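PDB 6DHT: xyloglucan-specific endo-beta-1,4-glucanase BoGH9A from Bacteroides ovatus, which hydrolyses internal beta-1,4-glucosidic linkages in the backbone of xyloglucan, releasing xyloglucan oligosaccharides. Local coordinates for residues Ser207-Pro212 / Glu287-Phe292; Arg199-Ile204 / Thr211-Asp216; Met186-Gln191 / Met275-Arg280; Tyr117-Met122 / Lys164-Ala169. One frame throughout, in Å; residues are numbered along the deposited sequence.

Contact 1: residues Ser207-Pro212 / Glu287-Phe292; sequences SNNHTP and EDYPGF. With CA (calcium ion), chain D; EDO (1,2-ethanediol), chain H.
Asp288 reaches into the 207-212 loop with its carboxylate, and a single oxygen takes up two donors there: OD2 accepts from the backbone N of His210 at 2.8 Å and from Thr211 OG1 at 2.7 Å. The donors use different lone pairs, the amide the syn one through a bond bent to 140° at the hydrogen, the hydroxyl the anti one. Thr211 OG1 can reach OD2 because it lies anti to its own carbonyl carbon, beside the backbone N (chi1 -57°). The amide N of Thr211 does not point well at OD2 and donates instead to Asn209 OD1 at 2.9 Å, which closes an Asx turn. That turn is part of a calcium-binding loop just ahead of helix 213-226: Asn209 OD1 binds the ion at 2.4 Å and Thr211 O at 2.3 Å, while Glu206 O, Asp213, Asp216 and a water supply the other ligands. The Asn209 amide stacks against the Asp288 carboxylate, the planes 20° apart, and its ND2 hydrogen-bonds outside the two segments. Asp288 OD1 accepts from a water that also hydrogen-bonds His210 ND1. Toward the protein surface, Glu287 OE1 lies over one face of the imidazole, 3.5 Å from His210 CG and displaced toward the rim. Tyr289 brings the edge of its ring to Thr211 OG1, and its hydroxyl continues to Asp216 OD1, a hydrogen bond to a carboxylate whose other oxygen holds the calcium.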
# COMPACT_ATOMS: atom_id res chain seq x y z
N SER A 207 -14.14 15.31 -5.78
CA SER A 207 -13.26 15.71 -6.87
C SER A 207 -13.43 17.17 -7.31
O SER A 207 -12.56 17.69 -8.00
CB SER A 207 -13.40 14.81 -8.10
OG SER A 207 -12.82 13.53 -7.85
N ASN A 208 -14.51 17.82 -6.91
CA ASN A 208 -14.72 19.21 -7.33
C ASN A 208 -14.56 20.23 -6.22
O ASN A 208 -14.92 21.40 -6.39
CB ASN A 208 -16.08 19.36 -8.03
CG ASN A 208 -16.12 18.61 -9.36
OD1 ASN A 208 -17.07 17.88 -9.64
ND2 ASN A 208 -15.08 18.78 -10.18
N ASN A 209 -13.98 19.82 -5.10
CA ASN A 209 -13.69 20.77 -4.03
C ASN A 209 -12.30 21.37 -4.20
O ASN A 209 -11.71 21.23 -5.26
CB ASN A 209 -13.89 20.13 -2.65
CG ASN A 209 -12.85 19.09 -2.30
OD1 ASN A 209 -11.81 18.94 -2.97
ND2 ASN A 209 -13.11 18.37 -1.23
N HIS A 210 -11.76 21.98 -3.15
CA HIS A 210 -10.48 22.68 -3.23
C HIS A 210 -9.31 21.91 -2.61
O HIS A 210 -8.25 22.48 -2.35
CB HIS A 210 -10.58 24.06 -2.57
CG HIS A 210 -11.38 25.05 -3.37
ND1 HIS A 210 -12.74 24.91 -3.58
CD2 HIS A 210 -11.01 26.17 -4.02
CE1 HIS A 210 -13.17 25.92 -4.32
NE2 HIS A 210 -12.14 26.69 -4.61
N THR A 211 -9.52 20.61 -2.39
CA THR A 211 -8.56 19.79 -1.66
C THR A 211 -8.08 18.67 -2.58
O THR A 211 -8.88 18.12 -3.34
CB THR A 211 -9.21 19.20 -0.42
OG1 THR A 211 -9.72 20.27 0.40
CG2 THR A 211 -8.19 18.43 0.40
N PRO A 212 -6.77 18.37 -2.56
CA PRO A 212 -6.31 17.20 -3.34
C PRO A 212 -7.08 15.94 -2.98
O PRO A 212 -7.31 15.63 -1.80
CB PRO A 212 -4.83 17.08 -2.95
CG PRO A 212 -4.43 18.52 -2.60
CD PRO A 212 -5.65 19.04 -1.87
N GLU A 287 -10.88 25.42 4.37
CA GLU A 287 -12.11 25.63 3.64
C GLU A 287 -12.97 24.38 3.59
O GLU A 287 -14.16 24.41 3.90
CB GLU A 287 -11.83 26.14 2.23
CG GLU A 287 -13.07 26.29 1.37
CD GLU A 287 -12.78 26.88 -0.00
OE1 GLU A 287 -11.60 26.93 -0.41
OE2 GLU A 287 -13.75 27.29 -0.68
N ASP A 288 -12.36 23.27 3.20
CA ASP A 288 -13.10 22.03 3.06
C ASP A 288 -13.09 21.20 4.34
O ASP A 288 -13.99 20.39 4.57
CB ASP A 288 -12.49 21.22 1.91
CG ASP A 288 -12.79 21.82 0.54
OD1 ASP A 288 -13.84 22.48 0.36
OD2 ASP A 288 -11.96 21.65 -0.37
N TYR A 289 -12.07 21.38 5.16
CA TYR A 289 -11.96 20.64 6.42
C TYR A 289 -11.74 21.56 7.62
O TYR A 289 -10.71 21.51 8.29
CB TYR A 289 -10.88 19.55 6.29
CG TYR A 289 -11.25 18.56 5.21
CD1 TYR A 289 -12.14 17.53 5.47
CD2 TYR A 289 -10.76 18.70 3.92
CE1 TYR A 289 -12.53 16.66 4.49
CE2 TYR A 289 -11.14 17.81 2.92
CZ TYR A 289 -12.03 16.80 3.21
OH TYR A 289 -12.44 15.90 2.25
N PRO A 290 -12.75 22.39 7.92
CA PRO A 290 -12.58 23.40 8.97
C PRO A 290 -12.32 22.79 10.33
O PRO A 290 -13.05 21.90 10.77
CB PRO A 290 -13.92 24.14 8.95
CG PRO A 290 -14.88 23.22 8.29
CD PRO A 290 -14.08 22.47 7.28
N GLY A 291 -11.25 23.23 10.98
CA GLY A 291 -10.93 22.78 12.31
C GLY A 291 -10.19 21.47 12.42
O GLY A 291 -9.74 21.10 13.51
N PHE A 292 -10.02 20.74 11.32
CA PHE A 292 -9.44 19.41 11.45
C PHE A 292 -7.96 19.44 11.86
O PHE A 292 -7.52 18.67 12.72
CB PHE A 292 -9.64 18.61 10.17
CG PHE A 292 -8.94 17.28 10.17
CD1 PHE A 292 -9.21 16.32 11.12
CD2 PHE A 292 -7.99 17.01 9.20
CE1 PHE A 292 -8.54 15.13 11.12
CE2 PHE A 292 -7.33 15.80 9.19
CZ PHE A 292 -7.59 14.87 10.14
CA CA D . -10.80 17.10 -4.05
C1 EDO H . -7.47 21.45 -6.52
O1 EDO H . -8.61 20.86 -5.88
C2 EDO H . -6.30 21.32 -5.56
O2 EDO H . -6.05 19.93 -5.37
O HOH W 1 -10.67 18.53 -5.92
O HOH W 2 -14.54 23.44 -2.11

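Contact 2: residues Arg199-Ile204 / Thr211-Asp216; sequences RQKINI and TPDLLD. With CA (calcium ion), chain D.
Asp213 divides its carboxylate between metal and loop. OD1 binds the calcium ion at 2.4 Å, while OD2 accepts from the backbone N of Ile202 at 3.3 Å, a long but straight bond (167° at the hydrogen) made on the anti lone pair. Ser207 OG is a second hydrogen-bond partner of OD2, so both oxygens are engaged and the carboxylate is held against rotation. Aliphatic groups close round it: Lys201 passes across at about a right angle with CD 3.6 Å from Asp213 OD2, and Ile204 lays its CD1 4.0 Å from Asp213 CB. Ile204 CG1 sits between its backbone N and carbonyl carbon (chi1 52°), which carries CD1 on to the CB of Asp216, another calcium ligand. Farther out, two waters join the first turn of helix 213-226 to Gln200. One accepts from Leu214 N at 2.8 Å and donates to Gln200 OE1; the other accepts from Asp213 N and lies close to Gln200 O. Gln200 is itself tied through NE2 to Asp109 on helix 105-117. With Pro212 at the N-cap and Thr211 O, Asp213 and Asp216 all binding the ion, this is a calcium site built on the N terminus of a helix in the GH9 catalytic module.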
# COMPACT_ATOMS: atom_id res chain seq x y z
N ARG A 199 -3.09 17.97 -9.04
CA ARG A 199 -3.67 17.83 -10.37
C ARG A 199 -4.46 16.54 -10.59
O ARG A 199 -5.29 16.46 -11.49
CB ARG A 199 -2.57 17.89 -11.43
CG ARG A 199 -1.83 19.22 -11.46
CD ARG A 199 -0.84 19.23 -12.60
NE ARG A 199 -0.09 20.49 -12.65
CZ ARG A 199 -0.49 21.57 -13.32
NH1 ARG A 199 -1.62 21.56 -14.01
NH2 ARG A 199 0.26 22.67 -13.30
N GLN A 200 -4.21 15.53 -9.78
CA GLN A 200 -4.86 14.23 -9.95
C GLN A 200 -6.34 14.33 -9.66
O GLN A 200 -6.72 14.80 -8.61
CB GLN A 200 -4.21 13.25 -8.98
CG GLN A 200 -4.73 11.81 -9.05
CD GLN A 200 -4.20 10.96 -7.93
OE1 GLN A 200 -4.12 11.37 -6.77
NE2 GLN A 200 -3.86 9.71 -8.26
N LYS A 201 -7.17 13.83 -10.56
CA LYS A 201 -8.61 13.76 -10.30
C LYS A 201 -9.13 12.37 -10.61
O LYS A 201 -8.94 11.85 -11.70
CB LYS A 201 -9.37 14.85 -11.08
CG LYS A 201 -9.02 16.30 -10.65
CD LYS A 201 -9.46 16.60 -9.20
CE LYS A 201 -9.08 18.01 -8.74
NZ LYS A 201 -7.66 18.37 -9.05
N ILE A 202 -9.76 11.76 -9.61
CA ILE A 202 -10.14 10.35 -9.71
C ILE A 202 -11.64 10.09 -9.68
O ILE A 202 -12.09 8.94 -9.53
CB ILE A 202 -9.46 9.51 -8.60
CG1 ILE A 202 -9.83 10.02 -7.21
CG2 ILE A 202 -7.94 9.53 -8.78
CD1 ILE A 202 -9.43 9.09 -6.09
N ASN A 203 -12.42 11.14 -9.86
CA ASN A 203 -13.87 11.05 -9.91
C ASN A 203 -14.46 10.39 -8.67
O ASN A 203 -15.11 9.34 -8.73
CB ASN A 203 -14.34 10.34 -11.19
CG ASN A 203 -15.85 10.37 -11.35
OD1 ASN A 203 -16.51 11.30 -10.89
ND2 ASN A 203 -16.39 9.34 -11.95
N ILE A 204 -14.19 11.02 -7.53
CA ILE A 204 -14.84 10.71 -6.27
C ILE A 204 -15.76 11.89 -5.93
O ILE A 204 -15.68 12.94 -6.56
CB ILE A 204 -13.82 10.48 -5.13
CG1 ILE A 204 -12.81 11.63 -5.03
CG2 ILE A 204 -13.09 9.16 -5.35
CD1 ILE A 204 -11.92 11.57 -3.81
N THR A 211 -9.52 20.61 -2.39
CA THR A 211 -8.56 19.79 -1.66
C THR A 211 -8.08 18.67 -2.58
O THR A 211 -8.88 18.12 -3.34
CB THR A 211 -9.21 19.20 -0.42
OG1 THR A 211 -9.72 20.27 0.40
CG2 THR A 211 -8.19 18.43 0.40
N PRO A 212 -6.77 18.37 -2.56
CA PRO A 212 -6.31 17.20 -3.34
C PRO A 212 -7.08 15.94 -2.98
O PRO A 212 -7.31 15.63 -1.80
CB PRO A 212 -4.83 17.08 -2.95
CG PRO A 212 -4.43 18.52 -2.60
CD PRO A 212 -5.65 19.04 -1.87
N ASP A 213 -7.48 15.23 -4.01
CA ASP A 213 -8.34 14.06 -3.88
C ASP A 213 -7.72 12.98 -2.99
O ASP A 213 -8.46 12.32 -2.26
CB ASP A 213 -8.72 13.47 -5.23
CG ASP A 213 -9.78 14.25 -5.97
OD1 ASP A 213 -10.22 15.31 -5.47
OD2 ASP A 213 -10.17 13.82 -7.07
N LEU A 214 -6.40 12.78 -3.03
CA LEU A 214 -5.77 11.84 -2.10
C LEU A 214 -6.09 12.22 -0.67
O LEU A 214 -6.41 11.34 0.14
CB LEU A 214 -4.26 11.73 -2.32
CG LEU A 214 -3.54 10.74 -1.39
CD1 LEU A 214 -2.35 10.15 -2.16
CD2 LEU A 214 -3.09 11.34 -0.11
N LEU A 215 -6.02 13.51 -0.33
CA LEU A 215 -6.31 13.94 1.03
C LEU A 215 -7.79 13.81 1.35
O LEU A 215 -8.12 13.43 2.47
CB LEU A 215 -5.87 15.38 1.25
CG LEU A 215 -4.37 15.63 1.23
CD1 LEU A 215 -4.07 17.10 1.60
CD2 LEU A 215 -3.58 14.68 2.12
N ASP A 216 -8.68 14.08 0.40
CA ASP A 216 -10.10 13.80 0.64
C ASP A 216 -10.31 12.35 1.05
O ASP A 216 -11.07 12.04 1.99
CB ASP A 216 -10.97 14.08 -0.58
CG ASP A 216 -11.03 15.55 -0.95
OD1 ASP A 216 -11.31 16.41 -0.07
OD2 ASP A 216 -10.80 15.83 -2.13
CA CA D . -10.80 17.10 -4.05
O HOH W 3 -4.84 13.56 -5.24
O HOH W 4 -6.54 16.40 -6.61
O HOH W 1 -10.67 18.53 -5.92

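Contact 3: residues Met186-Gln191 / Met275-Arg280; sequences MQSIYQ and MAQSSR. With EDO (1,2-ethanediol), chain I.
Gln187 and Gln277 meet through their amides near the C-terminal ends of two buried helices. Both hydrogens of Gln187 NE2 are used: one goes to Gln277 OE1 at 2.9 Å, the other to Ser278 OG, itself bonded to Val274 O, at 3.0 Å. Each acceptor lies close to the Gln187 amide plane, which fixes the group's rotation. The two amides are turned 65° against each other, and Gln187 NE2 arrives above the carbonyl plane of Gln277, not on a lone pair. Gln277 CG is anti to the backbone N (chi1 -171°), the chain extended, bringing OE1 over Gln187 CB; its NE2 turns back to Gly184 O. The segments 186-191 and 275-280, parts of helices 176-192 and 265-281, run in similar directions, their axes 30° apart and 11.1 Å at closest approach, in the (alpha/alpha)6 barrel known for GH9 enzymes. One turn on, Gln191 NE2 donates to Gln187 O at 3.0 Å and shares a water with Gln277 NE2. Gln191 OE1, at the edge of the Arg280 guanidinium, takes a long, straight bond from NH2 at 3.3 Å and also accepts from Gln388. A leucine at Gln191 would probably leave Arg280 NH2 without this acceptor and the bridging waters without their anchor on helix 176-192. Arg280 also salt-bridges Glu348 of helix 339-353, and its NE donates to a second water, which donates to Gln191 OE1.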
# COMPACT_ATOMS: atom_id res chain seq x y z
N MET A 186 0.79 6.53 2.48
CA MET A 186 0.34 7.29 1.33
C MET A 186 0.65 8.76 1.50
O MET A 186 1.06 9.44 0.55
CB MET A 186 -1.13 7.05 1.01
CG MET A 186 -1.38 5.63 0.52
SD MET A 186 -3.08 5.28 0.09
CE MET A 186 -3.81 5.10 1.68
N GLN A 187 0.47 9.27 2.71
CA GLN A 187 0.77 10.68 3.00
C GLN A 187 2.26 10.97 3.02
O GLN A 187 2.68 12.13 2.86
CB GLN A 187 0.04 11.13 4.30
CG GLN A 187 -1.45 11.26 4.05
CD GLN A 187 -2.30 11.89 5.15
OE1 GLN A 187 -3.42 12.30 4.86
NE2 GLN A 187 -1.82 11.91 6.38
N SER A 188 3.11 9.96 3.22
CA SER A 188 4.56 10.15 3.06
C SER A 188 4.85 10.47 1.59
O SER A 188 5.58 11.42 1.27
CB SER A 188 5.34 8.90 3.48
OG SER A 188 5.14 8.59 4.85
N ILE A 189 4.27 9.72 0.67
CA ILE A 189 4.54 9.95 -0.75
C ILE A 189 3.86 11.26 -1.22
O ILE A 189 4.42 12.03 -2.02
CB ILE A 189 4.15 8.69 -1.61
CG1 ILE A 189 5.28 7.64 -1.59
CG2 ILE A 189 3.84 9.03 -3.05
CD1 ILE A 189 5.63 7.09 -0.30
N TYR A 190 2.67 11.52 -0.70
CA TYR A 190 1.99 12.79 -0.98
C TYR A 190 2.90 14.01 -0.77
O TYR A 190 2.96 14.92 -1.60
CB TYR A 190 0.74 12.91 -0.09
CG TYR A 190 0.10 14.26 -0.21
CD1 TYR A 190 -0.77 14.55 -1.27
CD2 TYR A 190 0.37 15.26 0.73
CE1 TYR A 190 -1.31 15.83 -1.41
CE2 TYR A 190 -0.16 16.49 0.60
CZ TYR A 190 -1.01 16.77 -0.45
OH TYR A 190 -1.51 18.07 -0.54
N GLN A 191 3.62 14.02 0.35
CA GLN A 191 4.47 15.15 0.72
C GLN A 191 5.61 15.38 -0.24
O GLN A 191 6.14 16.49 -0.33
CB GLN A 191 4.99 14.96 2.14
CG GLN A 191 3.95 15.20 3.22
CD GLN A 191 4.42 14.80 4.60
OE1 GLN A 191 4.95 15.62 5.35
NE2 GLN A 191 4.20 13.56 4.97
N MET A 275 -2.18 11.36 12.94
CA MET A 275 -2.90 12.59 13.23
C MET A 275 -1.95 13.81 13.27
O MET A 275 -2.28 14.85 12.73
CB MET A 275 -3.71 12.44 14.53
CG MET A 275 -4.91 11.52 14.36
SD MET A 275 -6.10 12.23 13.25
CE MET A 275 -7.21 10.84 13.04
N ALA A 276 -0.77 13.61 13.84
CA ALA A 276 0.25 14.66 13.82
C ALA A 276 0.67 14.98 12.36
O ALA A 276 0.77 16.15 11.97
CB ALA A 276 1.43 14.24 14.65
N GLN A 277 0.92 13.94 11.57
CA GLN A 277 1.20 14.10 10.15
C GLN A 277 0.07 14.87 9.46
O GLN A 277 0.30 15.84 8.75
CB GLN A 277 1.35 12.71 9.52
CG GLN A 277 1.85 12.66 8.07
CD GLN A 277 1.68 11.29 7.45
OE1 GLN A 277 0.61 10.70 7.52
NE2 GLN A 277 2.73 10.78 6.86
N SER A 278 -1.16 14.37 9.63
CA SER A 278 -2.32 14.97 8.97
C SER A 278 -2.54 16.43 9.37
O SER A 278 -3.01 17.23 8.55
CB SER A 278 -3.58 14.15 9.26
OG SER A 278 -3.40 12.81 8.79
N SER A 279 -2.22 16.77 10.61
CA SER A 279 -2.37 18.14 11.09
C SER A 279 -1.63 19.09 10.16
O SER A 279 -2.16 20.14 9.77
CB SER A 279 -1.84 18.27 12.51
OG SER A 279 -2.10 19.58 12.97
N ARG A 280 -0.41 18.73 9.77
CA ARG A 280 0.38 19.58 8.88
C ARG A 280 -0.22 19.63 7.48
O ARG A 280 -0.30 20.68 6.85
CB ARG A 280 1.82 19.08 8.77
CG ARG A 280 2.55 18.97 10.08
CD ARG A 280 4.05 18.72 9.88
NE ARG A 280 4.38 17.56 9.04
CZ ARG A 280 4.52 16.31 9.48
NH1 ARG A 280 4.36 16.04 10.76
NH2 ARG A 280 4.81 15.33 8.63
C1 EDO I . 1.94 19.93 3.52
O1 EDO I . 2.36 20.08 4.88
C2 EDO I . 3.18 19.62 2.69
O2 EDO I . 4.03 18.73 3.42
O HOH W 5 5.38 12.16 7.47
O HOH W 6 4.64 18.29 6.24

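Contact 4: residues Tyr117-Met122 / Lys164-Ala169; sequences YQRTAM and KGWYDA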
# COMPACT_ATOMS: atom_id res chain seq x y z
N TYR A 117 -14.11 2.65 -3.07
CA TYR A 117 -14.96 1.48 -3.07
C TYR A 117 -15.04 0.80 -1.69
O TYR A 117 -16.04 0.17 -1.35
CB TYR A 117 -14.50 0.48 -4.12
CG TYR A 117 -14.75 0.94 -5.53
CD1 TYR A 117 -16.04 0.94 -6.06
CD2 TYR A 117 -13.71 1.34 -6.36
CE1 TYR A 117 -16.28 1.33 -7.36
CE2 TYR A 117 -13.94 1.75 -7.64
CZ TYR A 117 -15.24 1.73 -8.14
OH TYR A 117 -15.45 2.13 -9.45
N GLN A 118 -13.99 0.94 -0.88
CA GLN A 118 -13.98 0.36 0.46
C GLN A 118 -14.75 1.19 1.52
O GLN A 118 -14.80 0.81 2.71
CB GLN A 118 -12.55 0.17 0.96
CG GLN A 118 -11.69 -0.83 0.18
CD GLN A 118 -12.12 -2.27 0.37
OE1 GLN A 118 -12.79 -2.84 -0.49
NE2 GLN A 118 -11.69 -2.88 1.46
N ARG A 119 -15.29 2.33 1.13
CA ARG A 119 -15.89 3.23 2.13
C ARG A 119 -17.15 2.64 2.71
O ARG A 119 -17.98 2.08 1.99
CB ARG A 119 -16.27 4.56 1.50
CG ARG A 119 -15.10 5.49 1.19
CD ARG A 119 -15.62 6.83 0.78
NE ARG A 119 -14.57 7.69 0.21
CZ ARG A 119 -14.80 8.91 -0.25
NH1 ARG A 119 -16.03 9.41 -0.18
NH2 ARG A 119 -13.81 9.63 -0.77
N THR A 120 -17.29 2.84 4.02
CA THR A 120 -18.50 2.47 4.77
C THR A 120 -19.37 3.69 5.00
O THR A 120 -18.93 4.83 4.81
CB THR A 120 -18.13 1.92 6.15
OG1 THR A 120 -17.61 2.95 7.00
CG2 THR A 120 -17.12 0.77 6.01
N ALA A 121 -20.60 3.45 5.42
CA ALA A 121 -21.51 4.51 5.88
C ALA A 121 -21.86 5.51 4.81
O ALA A 121 -22.19 6.66 5.12
CB ALA A 121 -20.92 5.23 7.10
N MET A 122 -21.81 5.11 3.55
CA MET A 122 -22.30 5.99 2.50
C MET A 122 -22.64 5.26 1.22
O MET A 122 -22.08 4.20 0.93
CB MET A 122 -21.32 7.12 2.21
CG MET A 122 -20.15 6.74 1.34
SD MET A 122 -19.20 8.24 1.11
CE MET A 122 -19.87 8.86 -0.42
N LYS A 164 -18.06 5.99 9.27
CA LYS A 164 -17.13 6.29 8.17
C LYS A 164 -15.93 5.37 8.29
O LYS A 164 -15.96 4.35 8.97
CB LYS A 164 -16.74 7.78 8.12
CG LYS A 164 -17.95 8.69 7.93
CD LYS A 164 -17.58 10.15 8.05
CE LYS A 164 -16.77 10.61 6.88
NZ LYS A 164 -16.58 12.08 6.97
N GLY A 165 -14.85 5.71 7.60
CA GLY A 165 -13.73 4.79 7.49
C GLY A 165 -13.91 3.72 6.44
O GLY A 165 -15.01 3.51 5.91
N TRP A 166 -12.82 3.04 6.13
CA TRP A 166 -12.82 1.99 5.12
C TRP A 166 -12.98 0.59 5.70
O TRP A 166 -12.45 0.30 6.77
CB TRP A 166 -11.50 1.97 4.33
CG TRP A 166 -11.06 3.28 3.75
CD1 TRP A 166 -11.74 4.06 2.87
CD2 TRP A 166 -9.80 3.93 3.98
NE1 TRP A 166 -10.99 5.17 2.54
CE2 TRP A 166 -9.80 5.11 3.21
CE3 TRP A 166 -8.69 3.62 4.76
CZ2 TRP A 166 -8.71 5.97 3.20
CZ3 TRP A 166 -7.61 4.48 4.73
CH2 TRP A 166 -7.62 5.63 3.96
N TYR A 167 -13.61 -0.31 4.96
CA TYR A 167 -13.42 -1.72 5.20
C TYR A 167 -11.93 -2.02 5.04
O TYR A 167 -11.28 -1.54 4.10
CB TYR A 167 -14.19 -2.56 4.20
CG TYR A 167 -15.69 -2.41 4.23
CD1 TYR A 167 -16.40 -2.55 5.41
CD2 TYR A 167 -16.39 -2.14 3.05
CE1 TYR A 167 -17.78 -2.42 5.41
CE2 TYR A 167 -17.76 -2.00 3.06
CZ TYR A 167 -18.44 -2.15 4.24
OH TYR A 167 -19.81 -2.01 4.26
N ASP A 168 -11.36 -2.84 5.92
CA ASP A 168 -9.94 -3.11 5.89
C ASP A 168 -9.46 -3.83 4.64
O ASP A 168 -8.35 -3.57 4.14
CB ASP A 168 -9.54 -3.96 7.09
CG ASP A 168 -8.06 -3.93 7.37
OD1 ASP A 168 -7.49 -2.82 7.49
OD2 ASP A 168 -7.47 -5.01 7.50
N ALA A 169 -10.23 -4.81 4.15
CA ALA A 169 -9.65 -5.78 3.26
C ALA A 169 -10.74 -6.63 2.65
O ALA A 169 -11.77 -6.11 2.23
CB ALA A 169 -8.66 -6.64 4.07
O HOH W 7 -19.07 3.26 9.18
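Two buried loops run roughly antiparallel here, one leaving helix 105-117 and the other leading toward strand 174-175, joined by a single beta bridge. Arg119 and Trp166 form its non-hydrogen-bonded pair, flanked by Tyr167 N to Gln118 O at 2.8 Å and Thr120 N to Gly165 O at 3.0 Å. Side chains add further bonds across the two loops. Gln118 bends at chi2 (-70°) and so brings NE2 to Tyr167 O, 3.0 Å away and approached from above the carbonyl plane, with a weak bond to Ala169 O besides; its OE1 pairs with His498. Thr120 CG2 rests on the Tyr167 ring in a CH-pi contact, 3.5 Å from the centroid, while OG1 accepts from a water that also meets Lys164 N. An alanine in place of Tyr167 would probably take the aromatic face from under Thr120 CG2 and leave His138 ND1 without the tyrosine hydroxyl it bonds. Arg119 sets its CG at the edge of the indole, 4.0 Å from Trp166 CD1, and its guanidinium goes on to salt bridges with Glu206 and Glu217. Asp168 and Ala169 open the DAGD motif of family 9 glycoside hydrolases, and Ala169 packs beside Glu548, the predicted proton donor, close to Asp171, the predicted nucleophile: the bridge thus borders the probable active site.

How the contacts relate
Following the chain, contact 4 closes first, joining the loop after helix 105-117 to 164-169, and is complete before the others open. Contact 3 then opens on helix 176-192. Within its span contact 2 opens and closes, the short return of 199-204 onto the start of helix 213-226. Contact 1 opens at 207-212, also inside that span, but closes at 287-292, beyond helix 265-281, so it crosses contact 3. Contacts 1 and 2 share Thr211, Pro212 and one calcium ion. Tyr190 of contact 3 packs on Pro212 and Leu215, bringing helix 176-192 against the calcium loop, and Ile204 of contact 2 touches Arg119 of contact 4.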